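Side-chain contacts in MucR Phosphodiesterase (Pseudomonas aeruginosa, PDB 5M1T), which belongs to the EAL-domain family, whose barrel-like fold here holds two magnesium ions beside a bound C2E molecule: residues 50-55 against 59-64; 206-211 against 227-232. One frame throughout, in Å; residues are numbered along the deposited sequence.

Contact 1 of 2, residues 50-55 against 59-64. With C2E (9,9'-[(2R,3R,3aS,5S,7aR,9R,10R,10aS,12S,14aR)-3,5,10,12-tetrahydroxy-5,12-dioxidooctahydro-2H,7H-difuro[3,2-d:3',2'-j][1,3,7,9,2,8]tetraoxadiphosphacyclododecine-2,9-diyl]bis(2-amino-1,9-dihydro-6H-purin-6-one)), chain C.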
loop_
_atom_site.group_PDB
_atom_site.type_symbol
_atom_site.label_atom_id
_atom_site.label_comp_id
_atom_site.label_asym_id
_atom_site.label_seq_id
_atom_site.Cartn_x
_atom_site.Cartn_y
_atom_site.Cartn_z
ATOM N N TYR A 50 18.612 -11.031 15.098
ATOM C CA TYR A 50 17.738 -12.121 14.791
ATOM C C TYR A 50 17.335 -12.748 16.101
ATOM O O TYR A 50 18.192 -13.011 16.950
ATOM C CB TYR A 50 18.462 -13.138 13.898
ATOM C CG TYR A 50 18.946 -12.526 12.600
ATOM C CD1 TYR A 50 18.111 -12.403 11.525
ATOM C CD2 TYR A 50 20.229 -12.058 12.475
ATOM C CE1 TYR A 50 18.529 -11.809 10.342
ATOM C CE2 TYR A 50 20.665 -11.459 11.296
ATOM C CZ TYR A 50 19.816 -11.333 10.234
ATOM O OH TYR A 50 20.272 -10.763 9.065
ATOM N N GLN A 51 16.031 -12.946 16.298
ATOM C CA GLN A 51 15.545 -13.651 17.483
ATOM C C GLN A 51 14.972 -15.040 17.147
ATOM O O GLN A 51 14.096 -15.174 16.300
ATOM C CB GLN A 51 14.513 -12.834 18.224
ATOM C CG GLN A 51 14.339 -13.393 19.632
ATOM C CD GLN A 51 13.250 -12.726 20.412
ATOM O OE1 GLN A 51 12.344 -12.116 19.835
ATOM N NE2 GLN A 51 13.345 -12.818 21.744
ATOM N N PRO A 52 15.489 -16.083 17.800
ATOM C CA PRO A 52 15.014 -17.451 17.583
ATOM C C PRO A 52 13.540 -17.629 17.832
ATOM O O PRO A 52 13.019 -17.050 18.807
ATOM C CB PRO A 52 15.766 -18.261 18.639
ATOM C CG PRO A 52 16.936 -17.445 19.058
ATOM C CD PRO A 52 16.587 -16.013 18.784
ATOM N N LYS A 53 12.858 -18.372 16.964
ATOM C CA LYS A 53 11.504 -18.843 17.273
ATOM C C LYS A 53 11.708 -20.341 17.459
ATOM O O LYS A 53 12.399 -20.977 16.662
ATOM C CB LYS A 53 10.477 -18.605 16.157
ATOM C CG LYS A 53 10.405 -17.169 15.629
ATOM C CD LYS A 53 9.754 -17.082 14.238
ATOM C CE LYS A 53 8.482 -17.922 14.156
ATOM N NZ LYS A 53 8.024 -17.988 12.739
ATOM N N VAL A 54 11.110 -20.889 18.502
ATOM C CA VAL A 54 11.421 -22.253 18.949
ATOM C C VAL A 54 10.137 -23.039 19.135
ATOM O O VAL A 54 9.174 -22.474 19.641
ATOM C CB VAL A 54 12.197 -22.131 20.276
ATOM C CG1 VAL A 54 12.232 -23.407 21.044
ATOM C CG2 VAL A 54 13.619 -21.702 19.987
ATOM N N LEU A 55 10.107 -24.322 18.740
ATOM C CA LEU A 55 8.949 -25.171 19.060
ATOM C C LEU A 55 8.809 -25.285 20.577
ATOM O O LEU A 55 9.792 -25.304 21.304
ATOM C CB LEU A 55 8.971 -26.560 18.384
ATOM C CG LEU A 55 8.683 -26.590 16.849
ATOM C CD1 LEU A 55 8.399 -28.010 16.361
ATOM C CD2 LEU A 55 7.564 -25.661 16.357
ATOM N N GLY A 59 11.844 -26.717 21.906
ATOM C CA GLY A 59 12.054 -27.819 20.939
ATOM C C GLY A 59 12.959 -27.208 19.936
ATOM O O GLY A 59 13.491 -26.141 20.218
ATOM N N PRO A 60 13.118 -27.819 18.756
ATOM C CA PRO A 60 14.063 -27.182 17.843
ATOM C C PRO A 60 13.649 -25.749 17.448
ATOM O O PRO A 60 12.462 -25.405 17.343
ATOM C CB PRO A 60 14.040 -28.086 16.607
ATOM C CG PRO A 60 12.666 -28.649 16.600
ATOM C CD PRO A 60 12.220 -28.744 18.054
ATOM N N MET A 61 14.673 -24.928 17.269
ATOM C CA MET A 61 14.584 -23.649 16.622
ATOM C C MET A 61 14.040 -23.901 15.225
ATOM O O MET A 61 14.565 -24.746 14.509
ATOM C CB MET A 61 15.992 -23.077 16.587
ATOM C CG MET A 61 16.149 -21.781 15.844
ATOM S SD MET A 61 17.680 -20.941 16.313
ATOM C CE MET A 61 17.340 -19.420 15.484
ATOM N N ILE A 62 12.951 -23.211 14.872
ATOM C CA ILE A 62 12.334 -23.318 13.532
ATOM C C ILE A 62 12.561 -22.080 12.656
ATOM O O ILE A 62 12.021 -21.993 11.559
ATOM C CB ILE A 62 10.817 -23.539 13.622
ATOM C CG1 ILE A 62 10.149 -22.410 14.429
ATOM C CG2 ILE A 62 10.525 -24.905 14.228
ATOM C CD1 ILE A 62 8.640 -22.412 14.365
ATOM N N GLY A 63 13.332 -21.117 13.149
ATOM C CA GLY A 63 13.642 -19.903 12.398
ATOM C C GLY A 63 14.002 -18.718 13.271
ATOM O O GLY A 63 14.247 -18.875 14.473
ATOM N N VAL A 64 14.013 -17.532 12.663
ATOM C CA VAL A 64 14.233 -16.316 13.398
ATOM C C VAL A 64 13.316 -15.192 12.926
ATOM O O VAL A 64 12.811 -15.232 11.809
ATOM C CB VAL A 64 15.700 -15.824 13.284
ATOM C CG1 VAL A 64 16.643 -16.843 13.897
ATOM C CG2 VAL A 64 16.099 -15.543 11.848
HETATM P P1 C2E C . 7.593 -6.819 16.903
HETATM O O2P C2E C . 7.347 -7.221 15.475
HETATM O O1P C2E C . 6.484 -7.172 17.872
HETATM O "O5'" C2E C . 8.957 -7.510 17.357
HETATM C "C5'" C2E C . 9.077 -8.111 18.627
HETATM C "C4'" C2E C . 9.622 -7.133 19.643
HETATM O "O4'" C2E C . 9.537 -7.743 20.945
HETATM C "C3'" C2E C . 11.090 -6.816 19.418
HETATM O "O3'" C2E C . 11.341 -5.479 19.849
HETATM C "C2'" C2E C . 11.818 -7.771 20.338
HETATM O "O2'" C2E C . 13.108 -7.303 20.733
HETATM C "C1'" C2E C . 10.848 -7.778 21.511
HETATM N N9 C2E C . 10.957 -8.958 22.368
HETATM C C8 C2E C . 11.117 -10.233 21.976
HETATM N N7 C2E C . 11.165 -11.047 23.053
HETATM C C5 C2E C . 11.019 -10.284 24.145
HETATM C C6 C2E C . 10.975 -10.512 25.593
HETATM O O6 C2E C . 11.074 -11.675 26.047
HETATM N N1 C2E C . 10.815 -9.438 26.382
HETATM C C2 C2E C . 10.704 -8.183 25.890
HETATM N N2 C2E C . 10.551 -7.138 26.735
HETATM N N3 C2E C . 10.726 -7.908 24.573
HETATM C C4 C2E C . 10.887 -8.906 23.684
HETATM P P11 C2E C . 12.190 -4.468 18.931
HETATM O O21 C2E C . 13.369 -5.227 18.343
HETATM O O11 C2E C . 12.669 -3.339 19.780
HETATM O O5A C2E C . 11.224 -3.986 17.752
HETATM C C5A C2E C . 10.020 -3.293 18.093
HETATM C C4A C2E C . 9.116 -3.216 16.882
HETATM O O4A C2E C . 9.774 -2.558 15.804
HETATM C C3A C2E C . 8.780 -4.569 16.313
HETATM O O3A C2E C . 7.744 -5.219 17.028
HETATM C C2A C2E C . 8.389 -4.241 14.895
HETATM O O2A C2E C . 7.059 -3.749 14.821
HETATM C C1A C2E C . 9.321 -3.103 14.560
HETATM N N91 C2E C . 10.460 -3.594 13.731
HETATM C C81 C2E C . 11.616 -4.162 14.132
HETATM N N71 C2E C . 12.412 -4.438 13.064
HETATM C C51 C2E C . 11.743 -4.037 11.969
HETATM C C61 C2E C . 11.981 -4.033 10.516
HETATM O O61 C2E C . 13.039 -4.506 10.048
HETATM N N11 C2E C . 11.023 -3.520 9.723
HETATM C C21 C2E C . 9.870 -3.026 10.224
HETATM N N21 C2E C . 8.947 -2.525 9.384
HETATM N N31 C2E C . 9.578 -2.996 11.542
HETATM C C41 C2E C . 10.467 -3.492 12.421
#
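The ring of Tyr50 and the side chain of Val64 meet obliquely, CD1 of Tyr50 lying 3.7 Å from CG2 of Val64. Trp111 of helix 93-113 packs edge-to-face with the same ring, and Ala273 touches the Tyr50 side chain. Gln51 starts away from the partner strand, and its amide is the second flat group. With CG anti to the backbone N (chi1 -163°) and an extended chain, its NE2 comes within 3.1 Å of N7 of C2E, near C8 of the same base. The rotation of the amide is fixed at both ends, OE1 accepting from Gln263 NE2 and NE2 donating to Gly268 O. These contacts lie on the beta hairpin of the EAL domain, a modified TIM barrel in which strand 46-55 runs antiparallel to strand 61-72. A beta bulge interrupts the pairing, with Lys53 facing both Ile62 and Gly63. Lys53 N donates almost straight to Gly63 O at 2.9 Å but from 42° above the carbonyl plane, while Lys53 O accepts from Ile62 N, also at 2.9 Å. Gly63, next to the bulge, has a positive phi, where a side chain would be jammed against the carbonyl O of Ile62. On one face of the hairpin, the extended Met61 side chain sends CE forward along its own strand to 3.7 Å from Pro52 CB. Leu276 of the C-terminal helix touches Pro52, Met61 and Val64 there. The Lys53 side chain is on the other face, bent at chi3 (46°), and its NZ forms a salt bridge with Glu205. Farther toward the turn, Leu55 and Ile62 cross at about a right angle, CG of Leu55 being 3.6 Å from CG2 of Ile62, and Leu55 N donates to Pro60 O at 2.9 Å.

Contact 2 of 2, residues 206-211 against 227-232. With C2E (9,9'-[(2R,3R,3aS,5S,7aR,9R,10R,10aS,12S,14aR)-3,5,10,12-tetrahydroxy-5,12-dioxidooctahydro-2H,7H-difuro[3,2-d:3',2'-j][1,3,7,9,2,8]tetraoxadiphosphacyclododecine-2,9-diyl]bis(2-amino-1,9-dihydro-6H-purin-6-one)), chain C.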
loop_
_atom_site.group_PDB
_atom_site.type_symbol
_atom_site.label_atom_id
_atom_site.label_comp_id
_atom_site.label_asym_id
_atom_site.label_seq_id
_atom_site.Cartn_x
_atom_site.Cartn_y
_atom_site.Cartn_z
ATOM N N LEU A 206 -0.562 -16.815 13.585
ATOM C CA LEU A 206 -0.788 -15.645 14.385
ATOM C C LEU A 206 0.284 -15.560 15.449
ATOM O O LEU A 206 0.686 -16.588 16.012
ATOM C CB LEU A 206 -2.148 -15.677 15.042
ATOM C CG LEU A 206 -3.366 -16.030 14.201
ATOM C CD1 LEU A 206 -4.543 -16.051 15.145
ATOM C CD2 LEU A 206 -3.599 -15.037 13.062
ATOM N N LYS A 207 0.711 -14.321 15.734
ATOM C CA LYS A 207 1.684 -14.052 16.809
ATOM C C LYS A 207 1.015 -13.270 17.939
ATOM O O LYS A 207 0.710 -12.083 17.796
ATOM C CB LYS A 207 2.893 -13.279 16.309
ATOM C CG LYS A 207 3.498 -13.867 15.061
ATOM C CD LYS A 207 4.855 -13.279 14.751
ATOM C CE LYS A 207 5.983 -14.026 15.445
ATOM N NZ LYS A 207 7.268 -13.213 15.381
ATOM N N ILE A 208 0.837 -13.928 19.077
ATOM C CA ILE A 208 0.221 -13.268 20.208
ATOM C C ILE A 208 1.086 -12.100 20.685
ATOM O O ILE A 208 2.301 -12.282 20.897
ATOM C CB ILE A 208 0.024 -14.214 21.401
ATOM C CG1 ILE A 208 -0.803 -15.436 20.998
ATOM C CG2 ILE A 208 -0.660 -13.448 22.507
ATOM C CD1 ILE A 208 -0.648 -16.590 21.953
ATOM N N ASP A 209 0.476 -10.927 20.883
ATOM C CA ASP A 209 1.281 -9.758 21.237
ATOM C C ASP A 209 1.913 -9.955 22.601
ATOM O O ASP A 209 1.256 -10.466 23.528
ATOM C CB ASP A 209 0.476 -8.486 21.273
ATOM C CG ASP A 209 1.356 -7.266 21.531
ATOM O OD1 ASP A 209 2.214 -6.951 20.685
ATOM O OD2 ASP A 209 1.229 -6.655 22.611
ATOM N N ARG A 210 3.176 -9.557 22.717
ATOM C CA ARG A 210 3.926 -9.725 23.947
ATOM C C ARG A 210 3.262 -9.069 25.128
ATOM O O ARG A 210 3.477 -9.502 26.245
ATOM C CB ARG A 210 5.344 -9.178 23.823
ATOM C CG ARG A 210 5.457 -7.677 23.563
ATOM C CD ARG A 210 6.943 -7.305 23.499
ATOM N NE ARG A 210 7.324 -5.981 23.006
ATOM C CZ ARG A 210 7.039 -5.466 21.796
ATOM N NH1 ARG A 210 6.225 -6.091 20.913
ATOM N NH2 ARG A 210 7.546 -4.263 21.471
ATOM N N GLY A 211 2.466 -8.029 24.883
ATOM C CA GLY A 211 1.716 -7.350 25.950
ATOM C C GLY A 211 0.842 -8.291 26.756
ATOM O O GLY A 211 0.749 -8.188 27.991
ATOM N N SER A 227 -5.760 -17.673 25.775
ATOM C CA SER A 227 -6.361 -18.952 25.480
ATOM C C SER A 227 -7.249 -18.866 24.265
ATOM O O SER A 227 -7.269 -19.774 23.449
ATOM C CB SER A 227 -7.174 -19.431 26.686
ATOM O OG SER A 227 -6.279 -19.613 27.795
ATOM N N ALA A 228 -7.995 -17.769 24.145
ATOM C CA ALA A 228 -8.865 -17.567 23.000
ATOM C C ALA A 228 -8.044 -17.490 21.691
ATOM O O ALA A 228 -8.445 -18.059 20.681
ATOM C CB ALA A 228 -9.681 -16.317 23.187
ATOM N N ILE A 229 -6.903 -16.791 21.719
ATOM C CA ILE A 229 -6.058 -16.672 20.510
ATOM C C ILE A 229 -5.567 -18.067 20.065
ATOM O O ILE A 229 -5.648 -18.437 18.888
ATOM C CB ILE A 229 -4.867 -15.708 20.750
ATOM C CG1 ILE A 229 -5.396 -14.279 20.909
ATOM C CG2 ILE A 229 -3.894 -15.754 19.571
ATOM C CD1 ILE A 229 -4.420 -13.252 21.415
ATOM N N VAL A 230 -5.097 -18.862 21.034
ATOM C CA VAL A 230 -4.672 -20.224 20.763
ATOM C C VAL A 230 -5.824 -21.001 20.140
ATOM O O VAL A 230 -5.651 -21.727 19.190
ATOM C CB VAL A 230 -4.168 -20.899 22.047
ATOM C CG1 VAL A 230 -3.939 -22.394 21.849
ATOM C CG2 VAL A 230 -2.879 -20.253 22.505
ATOM N N ALA A 231 -7.014 -20.829 20.649
ATOM C CA ALA A 231 -8.167 -21.552 20.107
ATOM C C ALA A 231 -8.540 -21.076 18.694
ATOM O O ALA A 231 -8.991 -21.853 17.872
ATOM C CB ALA A 231 -9.339 -21.430 21.055
ATOM N N LEU A 232 -8.366 -19.790 18.414
ATOM C CA LEU A 232 -8.532 -19.311 17.055
ATOM C C LEU A 232 -7.564 -20.007 16.081
ATOM O O LEU A 232 -7.971 -20.425 14.978
ATOM C CB LEU A 232 -8.345 -17.793 16.988
ATOM C CG LEU A 232 -9.514 -16.900 17.423
ATOM C CD1 LEU A 232 -9.174 -15.467 17.050
ATOM C CD2 LEU A 232 -10.811 -17.317 16.752
HETATM P P1 C2E C . 7.593 -6.819 16.903
HETATM O O2P C2E C . 7.347 -7.221 15.475
HETATM O O1P C2E C . 6.484 -7.172 17.872
HETATM O "O5'" C2E C . 8.957 -7.510 17.357
HETATM C "C5'" C2E C . 9.077 -8.111 18.627
HETATM C "C4'" C2E C . 9.622 -7.133 19.643
HETATM O "O4'" C2E C . 9.537 -7.743 20.945
HETATM C "C3'" C2E C . 11.090 -6.816 19.418
HETATM O "O3'" C2E C . 11.341 -5.479 19.849
HETATM C "C2'" C2E C . 11.818 -7.771 20.338
HETATM O "O2'" C2E C . 13.108 -7.303 20.733
HETATM C "C1'" C2E C . 10.848 -7.778 21.511
HETATM N N9 C2E C . 10.957 -8.958 22.368
HETATM C C8 C2E C . 11.117 -10.233 21.976
HETATM N N7 C2E C . 11.165 -11.047 23.053
HETATM C C5 C2E C . 11.019 -10.284 24.145
HETATM C C6 C2E C . 10.975 -10.512 25.593
HETATM O O6 C2E C . 11.074 -11.675 26.047
HETATM N N1 C2E C . 10.815 -9.438 26.382
HETATM C C2 C2E C . 10.704 -8.183 25.890
HETATM N N2 C2E C . 10.551 -7.138 26.735
HETATM N N3 C2E C . 10.726 -7.908 24.573
HETATM C C4 C2E C . 10.887 -8.906 23.684
HETATM P P11 C2E C . 12.190 -4.468 18.931
HETATM O O21 C2E C . 13.369 -5.227 18.343
HETATM O O11 C2E C . 12.669 -3.339 19.780
HETATM O O5A C2E C . 11.224 -3.986 17.752
HETATM C C5A C2E C . 10.020 -3.293 18.093
HETATM C C4A C2E C . 9.116 -3.216 16.882
HETATM O O4A C2E C . 9.774 -2.558 15.804
HETATM C C3A C2E C . 8.780 -4.569 16.313
HETATM O O3A C2E C . 7.744 -5.219 17.028
HETATM C C2A C2E C . 8.389 -4.241 14.895
HETATM O O2A C2E C . 7.059 -3.749 14.821
HETATM C C1A C2E C . 9.321 -3.103 14.560
HETATM N N91 C2E C . 10.460 -3.594 13.731
HETATM C C81 C2E C . 11.616 -4.162 14.132
HETATM N N71 C2E C . 12.412 -4.438 13.064
HETATM C C51 C2E C . 11.743 -4.037 11.969
HETATM C C61 C2E C . 11.981 -4.033 10.516
HETATM O O61 C2E C . 13.039 -4.506 10.048
HETATM N N11 C2E C . 11.023 -3.520 9.723
HETATM C C21 C2E C . 9.870 -3.026 10.224
HETATM N N21 C2E C . 8.947 -2.525 9.384
HETATM N N31 C2E C . 9.578 -2.996 11.542
HETATM C C41 C2E C . 10.467 -3.492 12.421
#
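Ile208 meets Ile229 where strand 205-208 of the EAL barrel is packed against helix 220-236. This helix lies in the beta-alpha-beta crossover that leads on to the parallel neighbour, strand 239-243; the strand and helix segments run nearly antiparallel, 170° apart. From CB, which faces the helix, the Ile208 side chain splits into two branches. CG2, anti to the backbone N, reaches CD1 of Ile229 at 3.9 Å. The other branch begins with CG1, pressed to 3.4 Å from CG2 of Ile229, which is tighter than usual for two carbons. At the tip, CD1 passes that same methyl at 4.1 Å and goes on to CG2 of Val230, 4.3 Å away. The two isoleucines thus engage through both of their branches. Leu206, two residues earlier on the strand, also faces the helix but touches more loosely, its CD1 lying 4.5 Å from Ile229 CG2. Between them, Lys207 turns to the barrel interior, where NZ forms salt bridges with Glu65 and Glu156, both ligands of a magnesium ion, and a hydrogen bond with Gln263 OE1. Beyond the strand, Asp209 is the N-cap of helix 210-214: its OD2 accepts from Gly211 N at 2.9 Å, met from well above the carboxylate plane. Arg210 then stretches from CG to NE toward C2E, whose O4' lies 3.4 Å above one face of the guanidinium plane, offset toward its rim, while NH1 comes to 3.2 Å from the phosphate oxygen O1P.

Both contacts involve the same barrel sheet of the EAL fold and both touch C2E, yet not each other; their centres are about 18 Å apart. Contact 2 is buried and purely apolar across its two segments, a strand carrying a helix on its outer side with no hydrogen bond between them. Contact 1 is only partly buried. It joins adjacent antiparallel strands through backbone hydrogen bonds and loses cover toward the turn, where Pro60 is exposed. Their ligand-facing residues differ too: an amide near a purine in 50-55, a guanidinium near sugar and phosphate in 206-211. Gln263 connects the two indirectly, bonding to Gln51 through NE2 and to Lys207 through OE1.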